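Local coordinates for protein sialidase B (Streptococcus pneumoniae serotype 4, PDB 4XJW) that cleaves terminal sialic acids from oligosaccharides, glycoproteins and glycolipids, and acts as an intramolecular trans-sialidase of glycoside hydrolase family 33, at residues T425-N428 with W433-F436; I302-V307 with K437-F442; Y364-K369 with M404-K409; R465-T470 with L476-S481; L458-S463 with G512-F517. The protein carries 1 engineered substitution. One frame throughout, in Å; residues are numbered along the deposited sequence.

Interaction 1. Residues T425-N428 with W433-F436; sequences TSQN and WEQF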
# COMPACT_ATOMS: atom_id res chain seq x y z
N THR A 425 6.19 8.93 -19.38
CA THR A 425 7.38 8.19 -19.79
C THR A 425 8.60 8.75 -19.10
O THR A 425 8.61 9.89 -18.64
CB THR A 425 7.62 8.26 -21.31
OG1 THR A 425 7.99 9.60 -21.68
CG2 THR A 425 6.39 7.83 -22.10
N SER A 426 9.64 7.94 -19.01
CA SER A 426 10.92 8.39 -18.50
C SER A 426 12.00 7.98 -19.48
O SER A 426 12.02 6.85 -19.95
CB SER A 426 11.22 7.78 -17.13
OG SER A 426 12.56 8.10 -16.76
N GLN A 427 12.90 8.92 -19.76
CA GLN A 427 14.00 8.65 -20.67
C GLN A 427 15.27 8.33 -19.90
O GLN A 427 16.32 8.08 -20.49
CB GLN A 427 14.22 9.86 -21.59
CG GLN A 427 13.16 10.00 -22.67
CD GLN A 427 12.67 11.43 -22.84
OE1 GLN A 427 13.24 12.36 -22.28
NE2 GLN A 427 11.61 11.61 -23.62
N ASN A 428 15.18 8.34 -18.57
CA ASN A 428 16.36 8.09 -17.73
C ASN A 428 16.09 7.04 -16.66
O ASN A 428 16.59 7.13 -15.52
CB ASN A 428 16.88 9.39 -17.12
CG ASN A 428 15.78 10.19 -16.47
OD1 ASN A 428 14.76 9.63 -16.06
ND2 ASN A 428 15.96 11.51 -16.37
N TRP A 433 10.25 11.98 -14.71
CA TRP A 433 9.10 11.59 -15.51
C TRP A 433 8.54 12.79 -16.26
O TRP A 433 8.54 13.91 -15.74
CB TRP A 433 8.00 11.00 -14.61
CG TRP A 433 8.42 9.74 -13.93
CD1 TRP A 433 8.96 9.63 -12.67
CD2 TRP A 433 8.38 8.41 -14.47
NE1 TRP A 433 9.22 8.31 -12.39
CE2 TRP A 433 8.88 7.54 -13.48
CE3 TRP A 433 7.94 7.87 -15.68
CZ2 TRP A 433 8.98 6.15 -13.68
CZ3 TRP A 433 8.03 6.49 -15.88
CH2 TRP A 433 8.54 5.65 -14.88
N GLU A 434 8.08 12.55 -17.49
CA GLU A 434 7.44 13.56 -18.32
C GLU A 434 6.08 13.96 -17.79
O GLU A 434 5.50 13.28 -16.92
CB GLU A 434 7.24 13.01 -19.73
CG GLU A 434 8.54 12.78 -20.50
CD GLU A 434 9.37 14.05 -20.60
OE1 GLU A 434 8.78 15.11 -20.90
OE2 GLU A 434 10.59 13.98 -20.37
N GLN A 435 5.54 15.05 -18.32
CA GLN A 435 4.16 15.42 -18.02
C GLN A 435 3.23 14.36 -18.60
O GLN A 435 3.41 13.90 -19.73
CB GLN A 435 3.83 16.80 -18.58
CG GLN A 435 4.60 17.94 -17.90
CD GLN A 435 4.35 18.02 -16.40
OE1 GLN A 435 3.23 17.76 -15.94
NE2 GLN A 435 5.38 18.35 -15.65
N PHE A 436 2.22 13.97 -17.83
CA PHE A 436 1.32 12.91 -18.26
C PHE A 436 0.43 13.32 -19.44
O PHE A 436 0.15 14.50 -19.64
CB PHE A 436 0.49 12.34 -17.09
CG PHE A 436 -0.63 13.23 -16.61
CD1 PHE A 436 -1.84 13.30 -17.29
CD2 PHE A 436 -0.49 13.98 -15.45
CE1 PHE A 436 -2.87 14.10 -16.85
CE2 PHE A 436 -1.51 14.80 -15.00
CZ PHE A 436 -2.71 14.86 -15.70
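A single backbone hydrogen bond joins the two segments, from E434 N to T425 O at 2.9 Å, nearly straight (172°), with the register passing on to S426 opposite W433, whose CA atoms are 4.7 Å apart. Beside this bond the indole of W433 turns one face to S426. S426 CB stands 3.8 Å from the centroid of the six-membered ring and only 20° off the ring normal, a CH-pi contact displaced toward the CE3 and CZ3 rim. The rim of the indole also reaches the main chain, CE3 lying 3.6 Å from T425 C. At its other end the ring is anchored by NE1, which is hydrogen-bonded to T241. In S426, chi1 of 172° places OG beside the carbonyl carbon, facing the turn that follows, where it accepts from N428 N at 3.2 Å in an ST turn and also pairs with G430 N and S432 O. N428 OD1 accepts from S432 N, so the side chains of S426 and N428 both bond to the backbone of the turn. On the more exposed side, E434 bends at chi2 and lays CG 3.4 Å from T425 OG1. T425 N is buried here without a polar partner. The serine, asparagine, glycine and tryptophan fall in the order of an Asp box, with asparagine in place of the usual aspartate: this is the second BNR repeat, the hairpin turn that recurs in sialidase propellers.

Interaction 2. Residues I302-V307 with K437-F442; sequences ILLADV and KLLPPF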
# COMPACT_ATOMS: atom_id res chain seq x y z
N ILE A 302 7.65 3.25 -19.34
CA ILE A 302 6.31 3.80 -19.47
C ILE A 302 5.47 3.46 -18.25
O ILE A 302 5.39 2.31 -17.83
CB ILE A 302 5.65 3.30 -20.75
CG1 ILE A 302 6.46 3.76 -21.97
CG2 ILE A 302 4.20 3.75 -20.82
CD1 ILE A 302 5.96 3.22 -23.28
N LEU A 303 4.84 4.48 -17.66
CA LEU A 303 4.00 4.27 -16.48
C LEU A 303 2.59 4.77 -16.75
O LEU A 303 2.40 5.89 -17.24
CB LEU A 303 4.62 4.95 -15.25
CG LEU A 303 3.90 4.87 -13.89
CD1 LEU A 303 4.89 4.97 -12.74
CD2 LEU A 303 2.86 5.97 -13.73
N LEU A 304 1.61 3.92 -16.46
CA LEU A 304 0.21 4.32 -16.58
C LEU A 304 -0.42 4.41 -15.18
O LEU A 304 0.03 3.76 -14.25
CB LEU A 304 -0.57 3.34 -17.46
CG LEU A 304 -0.59 3.59 -18.97
CD1 LEU A 304 0.81 3.61 -19.56
CD2 LEU A 304 -1.45 2.54 -19.67
N ALA A 305 -1.46 5.24 -15.05
CA ALA A 305 -2.26 5.29 -13.82
C ALA A 305 -3.66 5.79 -14.12
O ALA A 305 -3.88 6.45 -15.13
CB ALA A 305 -1.59 6.20 -12.76
N ASP A 306 -4.62 5.49 -13.25
CA ASP A 306 -5.93 6.12 -13.39
C ASP A 306 -5.81 7.57 -12.95
O ASP A 306 -5.05 7.88 -12.03
CB ASP A 306 -6.98 5.48 -12.49
CG ASP A 306 -7.16 3.98 -12.72
OD1 ASP A 306 -6.92 3.48 -13.84
OD2 ASP A 306 -7.58 3.31 -11.75
N VAL A 307 -6.59 8.45 -13.58
CA VAL A 307 -6.66 9.85 -13.14
C VAL A 307 -8.08 10.17 -12.73
O VAL A 307 -9.03 9.87 -13.46
CB VAL A 307 -6.26 10.82 -14.26
CG1 VAL A 307 -6.10 12.23 -13.69
CG2 VAL A 307 -4.98 10.37 -14.89
N LYS A 437 0.06 12.34 -20.25
CA LYS A 437 -0.91 12.52 -21.33
C LYS A 437 -2.08 11.58 -21.11
O LYS A 437 -1.90 10.45 -20.66
CB LYS A 437 -0.27 12.23 -22.68
CG LYS A 437 0.85 13.19 -23.04
CD LYS A 437 1.44 12.87 -24.39
CE LYS A 437 2.55 13.85 -24.73
NZ LYS A 437 2.50 14.24 -26.16
N LEU A 438 -3.29 12.04 -21.41
CA LEU A 438 -4.45 11.16 -21.32
C LEU A 438 -4.48 10.15 -22.47
O LEU A 438 -4.18 10.49 -23.61
CB LEU A 438 -5.75 11.97 -21.33
CG LEU A 438 -5.94 12.89 -20.12
CD1 LEU A 438 -7.26 13.67 -20.19
CD2 LEU A 438 -5.83 12.12 -18.81
N LEU A 439 -4.82 8.91 -22.15
CA LEU A 439 -5.07 7.92 -23.19
C LEU A 439 -6.42 8.20 -23.84
O LEU A 439 -7.31 8.77 -23.20
CB LEU A 439 -5.05 6.49 -22.63
CG LEU A 439 -3.69 5.91 -22.22
CD1 LEU A 439 -3.64 4.41 -22.46
CD2 LEU A 439 -2.54 6.60 -22.92
N PRO A 440 -6.58 7.82 -25.12
CA PRO A 440 -7.90 7.97 -25.74
C PRO A 440 -8.93 7.06 -25.09
O PRO A 440 -8.55 6.08 -24.44
CB PRO A 440 -7.64 7.52 -27.18
CG PRO A 440 -6.51 6.56 -27.08
CD PRO A 440 -5.63 7.11 -26.00
N PRO A 441 -10.22 7.36 -25.27
CA PRO A 441 -11.26 6.43 -24.82
C PRO A 441 -11.28 5.21 -25.73
O PRO A 441 -11.03 5.34 -26.93
CB PRO A 441 -12.55 7.24 -24.97
CG PRO A 441 -12.24 8.24 -26.02
CD PRO A 441 -10.79 8.58 -25.88
N PHE A 442 -11.57 4.03 -25.17
CA PHE A 442 -11.54 2.80 -25.96
C PHE A 442 -12.92 2.16 -26.15
O PHE A 442 -13.07 1.25 -26.97
CB PHE A 442 -10.58 1.79 -25.32
CG PHE A 442 -9.15 2.22 -25.35
CD1 PHE A 442 -8.35 1.96 -26.45
CD2 PHE A 442 -8.60 2.91 -24.27
CE1 PHE A 442 -7.02 2.37 -26.48
CE2 PHE A 442 -7.28 3.31 -24.28
CZ PHE A 442 -6.49 3.05 -25.40
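On the outer part of a propeller sheet, L304 and V307 of strand 301-308 meet L439 and L438 at the end of the short edge strand 437-438, L438 being its last residue and L439 the first beyond it. The two elements are not direct neighbours: strand 420-426 runs between them, and the CA atoms of L304 and L439 are 9.2 Å apart, so the contact is made by branch ends alone and buries about 107 Å² between the segments. L304 CD2 touches L439 CD1 at 4.0 Å, the two leucines crossing at about a right angle. L304 owes this reach to chi1 of -88° and chi2 of 58°, which carry CD2 outward although its CB does not face the other segment. L439 CB does point at the strand. Both leucines also touch M423 of the intervening strand. Strands 286-294, 301-308, 420-426 and 437-438 lie side by side and antiparallel in the manner of a beta-propeller blade, with 437-438 at the edge; in this contact the side chains reach over 420-426. Further along, V307 approaches L438 more loosely, V307 CG2 lying 4.4 Å from L438 CD2. V307 is backed by A422 of the same middle strand and by F407 and F287. Polar bonds hold the flanking chain: D306 OD1 accepts from L452 N of strand 451-459, and L438 N is hydrogen-bonded to Y370 OH.

Interaction 3. Residues Y364-K369 with M404-K409; sequences YTINDK and MNVFYK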
# COMPACT_ATOMS: atom_id res chain seq x y z
N TYR A 364 -8.70 30.96 -24.70
CA TYR A 364 -8.11 30.05 -23.73
C TYR A 364 -7.42 28.88 -24.40
O TYR A 364 -7.90 28.36 -25.41
CB TYR A 364 -9.17 29.50 -22.80
CG TYR A 364 -9.87 30.54 -21.97
CD1 TYR A 364 -9.27 31.05 -20.83
CD2 TYR A 364 -11.12 31.01 -22.33
CE1 TYR A 364 -9.91 32.00 -20.06
CE2 TYR A 364 -11.77 31.95 -21.58
CZ TYR A 364 -11.16 32.45 -20.45
OH TYR A 364 -11.80 33.40 -19.69
N THR A 365 -6.29 28.46 -23.83
CA THR A 365 -5.62 27.25 -24.26
C THR A 365 -5.27 26.37 -23.06
O THR A 365 -5.28 26.83 -21.92
CB THR A 365 -4.34 27.55 -25.07
OG1 THR A 365 -3.43 28.30 -24.26
CG2 THR A 365 -4.66 28.34 -26.34
N ILE A 366 -5.00 25.10 -23.34
CA ILE A 366 -4.55 24.15 -22.32
C ILE A 366 -3.13 23.74 -22.68
O ILE A 366 -2.86 23.36 -23.82
CB ILE A 366 -5.46 22.91 -22.31
CG1 ILE A 366 -6.93 23.31 -22.17
CG2 ILE A 366 -5.05 21.94 -21.22
CD1 ILE A 366 -7.26 24.04 -20.87
N ASN A 367 -2.21 23.81 -21.72
CA ASN A 367 -0.83 23.38 -21.98
C ASN A 367 -0.64 21.87 -21.77
O ASN A 367 -1.62 21.15 -21.58
CB ASN A 367 0.21 24.22 -21.20
CG ASN A 367 0.14 24.01 -19.69
OD1 ASN A 367 -0.48 23.08 -19.19
ND2 ASN A 367 0.80 24.89 -18.95
N ASP A 368 0.60 21.40 -21.80
CA ASP A 368 0.84 19.97 -21.63
C ASP A 368 0.64 19.51 -20.18
O ASP A 368 0.49 18.32 -19.92
CB ASP A 368 2.22 19.55 -22.14
CG ASP A 368 2.45 18.04 -22.03
OD1 ASP A 368 1.48 17.26 -22.18
OD2 ASP A 368 3.61 17.63 -21.77
N LYS A 369 0.62 20.45 -19.24
CA LYS A 369 0.36 20.07 -17.86
C LYS A 369 -1.15 20.06 -17.56
O LYS A 369 -1.56 19.88 -16.41
CB LYS A 369 1.09 21.00 -16.88
CG LYS A 369 2.58 21.16 -17.18
CD LYS A 369 3.31 21.83 -16.03
CE LYS A 369 4.57 22.54 -16.49
NZ LYS A 369 5.34 23.10 -15.34
N MET A 404 -3.79 26.76 -12.52
CA MET A 404 -5.14 26.23 -12.66
C MET A 404 -5.12 25.02 -13.57
O MET A 404 -4.67 25.11 -14.71
CB MET A 404 -6.07 27.31 -13.24
CG MET A 404 -7.49 26.84 -13.53
SD MET A 404 -8.45 28.16 -14.29
CE MET A 404 -8.56 29.30 -12.91
N ASN A 405 -5.61 23.89 -13.07
CA ASN A 405 -5.63 22.64 -13.82
C ASN A 405 -7.07 22.22 -14.07
O ASN A 405 -7.92 22.35 -13.18
CB ASN A 405 -4.86 21.57 -13.04
CG ASN A 405 -4.60 20.32 -13.86
OD1 ASN A 405 -5.52 19.61 -14.24
ND2 ASN A 405 -3.33 20.04 -14.11
N VAL A 406 -7.35 21.69 -15.26
CA VAL A 406 -8.72 21.33 -15.62
C VAL A 406 -9.27 20.17 -14.78
O VAL A 406 -10.47 19.89 -14.82
CB VAL A 406 -8.88 21.01 -17.12
CG1 VAL A 406 -8.56 22.23 -17.96
CG2 VAL A 406 -8.01 19.81 -17.52
N PHE A 407 -8.40 19.49 -14.04
CA PHE A 407 -8.82 18.43 -13.13
C PHE A 407 -9.19 18.93 -11.72
O PHE A 407 -9.59 18.14 -10.86
CB PHE A 407 -7.73 17.36 -13.05
CG PHE A 407 -7.71 16.43 -14.23
CD1 PHE A 407 -7.00 16.75 -15.38
CD2 PHE A 407 -8.42 15.24 -14.20
CE1 PHE A 407 -6.99 15.90 -16.47
CE2 PHE A 407 -8.43 14.38 -15.30
CZ PHE A 407 -7.71 14.71 -16.42
N TYR A 408 -9.09 20.24 -11.50
CA TYR A 408 -9.25 20.81 -10.17
C TYR A 408 -10.66 21.33 -9.90
O TYR A 408 -11.38 21.72 -10.83
CB TYR A 408 -8.29 21.98 -9.94
CG TYR A 408 -6.82 21.65 -9.90
CD1 TYR A 408 -6.36 20.33 -9.97
CD2 TYR A 408 -5.88 22.66 -9.77
CE1 TYR A 408 -4.99 20.05 -9.92
CE2 TYR A 408 -4.53 22.39 -9.73
CZ TYR A 408 -4.09 21.10 -9.81
OH TYR A 408 -2.72 20.87 -9.76
N LYS A 409 -11.03 21.36 -8.63
CA LYS A 409 -12.35 21.83 -8.20
C LYS A 409 -12.53 23.31 -8.52
O LYS A 409 -13.61 23.74 -8.91
CB LYS A 409 -12.51 21.58 -6.71
CG LYS A 409 -13.77 22.20 -6.10
CD LYS A 409 -13.82 21.89 -4.61
CE LYS A 409 -15.05 22.49 -3.96
NZ LYS A 409 -15.11 22.19 -2.50
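The carboxamide of N405, whose ND2 approaches the carbonyl O of K369 to 2.9 Å, sits beside two aromatic rings of its own segment. N405 CB lies 3.2 Å above the plane of the Y408 ring, over its centre, while N405 OD1 comes to the edge of the F407 ring, in its plane. OD1 accepts from F407 N at 2.9 Å, in the carbonyl plane on a lone pair, with an N-H...O angle of 163°, and this fixes the rotation of the amide and leaves ND2 facing K369. CG anti to the backbone nitrogen (chi1 -169°) is what brings the amide back over the following residues. The turn itself is closed by Y408 N to N405 O, and the tyrosine hydroxyl is tied to N261 N. Away from the amide, the contact is apolar: I366 CD1 meets V406 CG1 at 3.7 Å, the two side chains passing at a slant. I366 reaches V406 because chi2 of -62° folds its CD1 branch over, and its CB alone does not face the other segment. The CB of V406 points toward segment 364-369, and the side chain also rests on V372. On the K369 side, N367 OD1 accepts a weak bond from K369 N and a firmer one from E371 N, so the chain bearing that carbonyl is held in a tight loop. A type I beta turn from N405 to Y408, opened by an Asx turn, therefore packs against the end of strand 360-366 and the loop that follows it, within the antiparallel sheet domain inserted between propeller strands 301-308 and 420-426.

Interaction 4. Residues R465-T470 with L476-S481; sequences RLIFAT and LTYLIS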
# COMPACT_ATOMS: atom_id res chain seq x y z
N ARG A 465 5.92 -5.07 -28.99
CA ARG A 465 4.56 -4.88 -28.50
C ARG A 465 4.53 -4.65 -26.99
O ARG A 465 5.16 -5.38 -26.22
CB ARG A 465 3.68 -6.07 -28.87
CG ARG A 465 2.29 -6.02 -28.25
CD ARG A 465 1.31 -6.89 -28.99
NE ARG A 465 0.92 -6.29 -30.26
CZ ARG A 465 -0.10 -6.71 -31.00
NH1 ARG A 465 -0.82 -7.74 -30.60
NH2 ARG A 465 -0.39 -6.10 -32.14
N LEU A 466 3.76 -3.64 -26.58
CA LEU A 466 3.46 -3.39 -25.17
C LEU A 466 1.99 -3.64 -24.88
O LEU A 466 1.12 -3.25 -25.66
CB LEU A 466 3.78 -1.95 -24.82
CG LEU A 466 5.17 -1.51 -25.23
CD1 LEU A 466 5.29 -0.02 -25.01
CD2 LEU A 466 6.24 -2.28 -24.44
N ILE A 467 1.71 -4.28 -23.75
CA ILE A 467 0.33 -4.52 -23.35
C ILE A 467 0.11 -4.13 -21.90
O ILE A 467 0.86 -4.54 -21.01
CB ILE A 467 -0.10 -5.99 -23.52
CG1 ILE A 467 0.16 -6.48 -24.94
CG2 ILE A 467 -1.60 -6.16 -23.14
CD1 ILE A 467 -0.36 -7.89 -25.19
N PHE A 468 -0.95 -3.36 -21.66
CA PHE A 468 -1.40 -3.07 -20.29
C PHE A 468 -2.79 -3.61 -20.10
O PHE A 468 -3.70 -3.27 -20.86
CB PHE A 468 -1.41 -1.56 -20.03
CG PHE A 468 -0.05 -0.98 -19.75
CD1 PHE A 468 0.47 -1.02 -18.46
CD2 PHE A 468 0.68 -0.38 -20.76
CE1 PHE A 468 1.71 -0.48 -18.19
CE2 PHE A 468 1.93 0.17 -20.50
CZ PHE A 468 2.44 0.12 -19.20
N ALA A 469 -2.97 -4.44 -19.07
CA ALA A 469 -4.29 -4.95 -18.71
C ALA A 469 -5.11 -3.89 -17.99
O ALA A 469 -4.59 -3.15 -17.13
CB ALA A 469 -4.17 -6.19 -17.86
N THR A 470 -6.39 -3.81 -18.35
CA THR A 470 -7.36 -2.99 -17.61
C THR A 470 -8.62 -3.83 -17.49
O THR A 470 -8.76 -4.85 -18.17
CB THR A 470 -7.68 -1.67 -18.33
OG1 THR A 470 -8.56 -1.93 -19.44
CG2 THR A 470 -6.41 -0.97 -18.84
N LEU A 476 -12.15 -7.95 -19.50
CA LEU A 476 -10.80 -7.39 -19.43
C LEU A 476 -10.59 -6.62 -20.72
O LEU A 476 -11.02 -7.05 -21.80
CB LEU A 476 -9.75 -8.49 -19.30
CG LEU A 476 -9.78 -9.34 -18.04
CD1 LEU A 476 -8.60 -10.29 -17.98
CD2 LEU A 476 -9.79 -8.43 -16.81
N THR A 477 -9.96 -5.46 -20.62
CA THR A 477 -9.70 -4.66 -21.80
C THR A 477 -8.20 -4.45 -21.89
O THR A 477 -7.63 -3.60 -21.18
CB THR A 477 -10.44 -3.31 -21.79
OG1 THR A 477 -11.81 -3.51 -21.43
CG2 THR A 477 -10.37 -2.67 -23.17
N TYR A 478 -7.55 -5.23 -22.74
CA TYR A 478 -6.11 -5.07 -22.93
C TYR A 478 -5.80 -3.88 -23.82
O TYR A 478 -6.35 -3.74 -24.91
CB TYR A 478 -5.51 -6.35 -23.52
CG TYR A 478 -5.73 -7.59 -22.65
CD1 TYR A 478 -6.86 -8.39 -22.81
CD2 TYR A 478 -4.80 -7.96 -21.69
CE1 TYR A 478 -7.06 -9.52 -22.02
CE2 TYR A 478 -4.98 -9.08 -20.91
CZ TYR A 478 -6.11 -9.86 -21.08
OH TYR A 478 -6.26 -10.97 -20.29
N LEU A 479 -4.91 -3.01 -23.35
CA LEU A 479 -4.49 -1.87 -24.15
C LEU A 479 -3.14 -2.20 -24.79
O LEU A 479 -2.16 -2.48 -24.09
CB LEU A 479 -4.41 -0.61 -23.28
CG LEU A 479 -5.68 -0.30 -22.49
CD1 LEU A 479 -5.55 1.04 -21.80
CD2 LEU A 479 -6.91 -0.32 -23.40
N ILE A 480 -3.11 -2.16 -26.12
CA ILE A 480 -1.95 -2.60 -26.87
C ILE A 480 -1.35 -1.44 -27.65
O ILE A 480 -2.07 -0.70 -28.32
CB ILE A 480 -2.33 -3.73 -27.84
CG1 ILE A 480 -2.93 -4.91 -27.07
CG2 ILE A 480 -1.13 -4.21 -28.64
CD1 ILE A 480 -3.41 -6.04 -27.97
N SER A 481 -0.02 -1.29 -27.56
CA SER A 481 0.72 -0.34 -28.39
C SER A 481 1.92 -1.01 -29.03
O SER A 481 2.69 -1.71 -28.36
CB SER A 481 1.21 0.87 -27.57
OG SER A 481 2.04 1.71 -28.38
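R465-T470 and L476-S481 form an antiparallel beta hairpin of the propeller, and its well-packed, regularly bonded stretch from L466 to F468 contrasts with the partly exposed R465 side and a bent end at T470. From the open end to the middle, L466 with S481 and F468 with L479 each exchange two nearly straight bonds (L466 N to S481 O, 2.8 Å). Between these pairs, I467 and I480 lie side by side, pointing the same way, with CG1 atoms 4.1 Å apart. Y478 leans obliquely past I467 on the same face, its ring stacked on W537 and its hydroxyl bonded to T516. On the R465 side, I480 CG2 sits over one face of the guanidinium, 3.3 Å from R465 NE, while NE is salt-bridged to D482 and NH1 to E535. At the far end, T477 N bonds to T470 O at 2.8 Å, but the return bond from T470 N to T477 O is weak, 3.1 Å and bent to 131°. A second donor reinforces it: chi1 of 76° tucks OG1 of T470 between its backbone N and carbonyl carbon, and that hydroxyl gives T477 O a 2.6 Å bond in the carbonyl plane, on a lone pair.

Interaction 5. Residues L458-S463 with G512-F517; sequences LALKSS and GVIRTF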
# COMPACT_ATOMS: atom_id res chain seq x y z
N LEU A 458 3.19 -5.60 -19.91
CA LEU A 458 3.93 -6.71 -20.50
C LEU A 458 4.60 -6.31 -21.80
O LEU A 458 3.95 -5.83 -22.73
CB LEU A 458 2.99 -7.89 -20.77
CG LEU A 458 3.65 -9.11 -21.42
CD1 LEU A 458 4.56 -9.84 -20.46
CD2 LEU A 458 2.57 -10.05 -21.91
N ALA A 459 5.92 -6.47 -21.83
CA ALA A 459 6.69 -6.28 -23.05
C ALA A 459 6.96 -7.65 -23.62
O ALA A 459 7.51 -8.52 -22.96
CB ALA A 459 8.00 -5.58 -22.73
N LEU A 460 6.57 -7.87 -24.87
CA LEU A 460 6.75 -9.19 -25.47
C LEU A 460 8.19 -9.46 -25.85
O LEU A 460 8.92 -8.55 -26.23
CB LEU A 460 5.83 -9.36 -26.67
CG LEU A 460 4.37 -9.48 -26.25
CD1 LEU A 460 3.51 -9.76 -27.44
CD2 LEU A 460 4.21 -10.55 -25.19
N LYS A 461 8.60 -10.72 -25.73
CA LYS A 461 9.98 -11.12 -25.95
C LYS A 461 10.47 -10.94 -27.39
O LYS A 461 11.60 -10.51 -27.61
CB LYS A 461 10.18 -12.58 -25.52
CG LYS A 461 10.13 -12.81 -24.01
CD LYS A 461 11.51 -12.67 -23.38
CE LYS A 461 11.46 -12.75 -21.85
NZ LYS A 461 10.95 -14.07 -21.36
N SER A 462 9.63 -11.27 -28.37
CA SER A 462 10.06 -11.29 -29.78
C SER A 462 9.50 -10.17 -30.64
O SER A 462 9.59 -10.22 -31.87
CB SER A 462 9.71 -12.62 -30.44
OG SER A 462 10.49 -13.67 -29.93
N SER A 463 8.90 -9.16 -30.02
CA SER A 463 8.43 -8.00 -30.75
C SER A 463 8.50 -6.78 -29.85
O SER A 463 8.87 -6.90 -28.68
CB SER A 463 6.99 -8.20 -31.23
OG SER A 463 6.10 -8.10 -30.15
N GLY A 512 4.82 -15.40 -27.85
CA GLY A 512 3.52 -15.02 -28.38
C GLY A 512 2.35 -15.56 -27.58
O GLY A 512 1.20 -15.25 -27.87
N VAL A 513 2.66 -16.38 -26.58
CA VAL A 513 1.65 -16.99 -25.71
C VAL A 513 1.64 -16.29 -24.37
O VAL A 513 2.61 -16.35 -23.62
CB VAL A 513 1.94 -18.48 -25.49
CG1 VAL A 513 0.86 -19.13 -24.64
CG2 VAL A 513 2.06 -19.19 -26.85
N ILE A 514 0.52 -15.63 -24.06
CA ILE A 514 0.37 -14.87 -22.83
C ILE A 514 -0.68 -15.52 -21.95
O ILE A 514 -1.80 -15.79 -22.40
CB ILE A 514 -0.08 -13.44 -23.12
CG1 ILE A 514 0.87 -12.74 -24.08
CG2 ILE A 514 -0.20 -12.63 -21.82
CD1 ILE A 514 0.30 -11.44 -24.64
N ARG A 515 -0.34 -15.79 -20.69
CA ARG A 515 -1.38 -16.17 -19.75
C ARG A 515 -1.64 -15.04 -18.77
O ARG A 515 -0.71 -14.48 -18.19
CB ARG A 515 -1.07 -17.45 -19.00
CG ARG A 515 -2.21 -17.84 -18.04
CD ARG A 515 -2.31 -19.32 -17.84
NE ARG A 515 -2.49 -19.99 -19.12
CZ ARG A 515 -2.18 -21.26 -19.33
NH1 ARG A 515 -1.69 -21.99 -18.34
NH2 ARG A 515 -2.35 -21.80 -20.53
N THR A 516 -2.92 -14.69 -18.61
CA THR A 516 -3.34 -13.64 -17.70
C THR A 516 -4.01 -14.26 -16.49
O THR A 516 -4.94 -15.05 -16.65
CB THR A 516 -4.33 -12.71 -18.40
OG1 THR A 516 -3.72 -12.14 -19.57
CG2 THR A 516 -4.77 -11.59 -17.47
N PHE A 517 -3.54 -13.92 -15.29
CA PHE A 517 -4.16 -14.36 -14.04
C PHE A 517 -4.94 -13.19 -13.47
O PHE A 517 -4.44 -12.06 -13.43
CB PHE A 517 -3.10 -14.83 -13.05
CG PHE A 517 -2.25 -15.96 -13.56
CD1 PHE A 517 -2.69 -17.27 -13.47
CD2 PHE A 517 -1.04 -15.70 -14.17
CE1 PHE A 517 -1.91 -18.31 -13.95
CE2 PHE A 517 -0.25 -16.74 -14.66
CZ PHE A 517 -0.69 -18.04 -14.55
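L458 and I514 reach toward each other tip to tip, L458 CD2 lying 3.8 Å from both CG2 and CD1 of I514, so that one methyl nests between the isoleucine branches. L458 has its CG anti to the backbone nitrogen (chi1 179°), which extends the branch toward I514. L460 comes in differently, crossing I514 at about a right angle. In the conformer described, its CD2 rests 4.0 Å from I514 CD1 and 4.1 Å from I514 CG1. I514 therefore receives the two leucines along its longer branch, one end-on and one across, while its CG2 meets L458 alone. All three CB atoms point toward the other segment, and no polar group enters the contact. The isoleucine is further enclosed by I467, M506 and W537. In propeller terms the contact joins two sheets: strand 451-459, which leads into L460, belongs to the sheet of strand 466-472, whereas I514 lies on strand 513-518 of the following four-stranded antiparallel sheet. Here L458, L460 and I514 form part of the apolar interface between two neighbouring blades. A polar link runs beside them: the carboxylate of E508 accepts from K461 N through OE1 and from G512 N through OE2, tying the backbones of both segments to one side chain. G512, with phi at 86° and psi near zero, makes the turn into strand 513-518. K461, whose side-chain end leads away from segment 512-517, touches the bound inhibitor, a cyclopentanesulfonic acid, and the side chain of L458 is about 5 Å from it.

Overall arrangement
Following the chain, strand 301-308 opens interaction 2, which closes 130 residues later at 437-442. Within that loop lie interaction 3, closed between 364-369 and 404-409, and then interaction 1, a short hairpin turn from 425-428 to 433-436; these two are in series. W433 and T425 of interaction 1 touch strand 301-308, and F407 of interaction 3 packs on V307 and L438, so the inserted sheet is fastened to the propeller. Interaction 5 opens at 458-463 and closes at 512-517, with the hairpin of interaction 4 nested inside. Interactions 2 and 4 meet through L304 and F468; interactions 4 and 5 through Y478 and T516. No contacts cross.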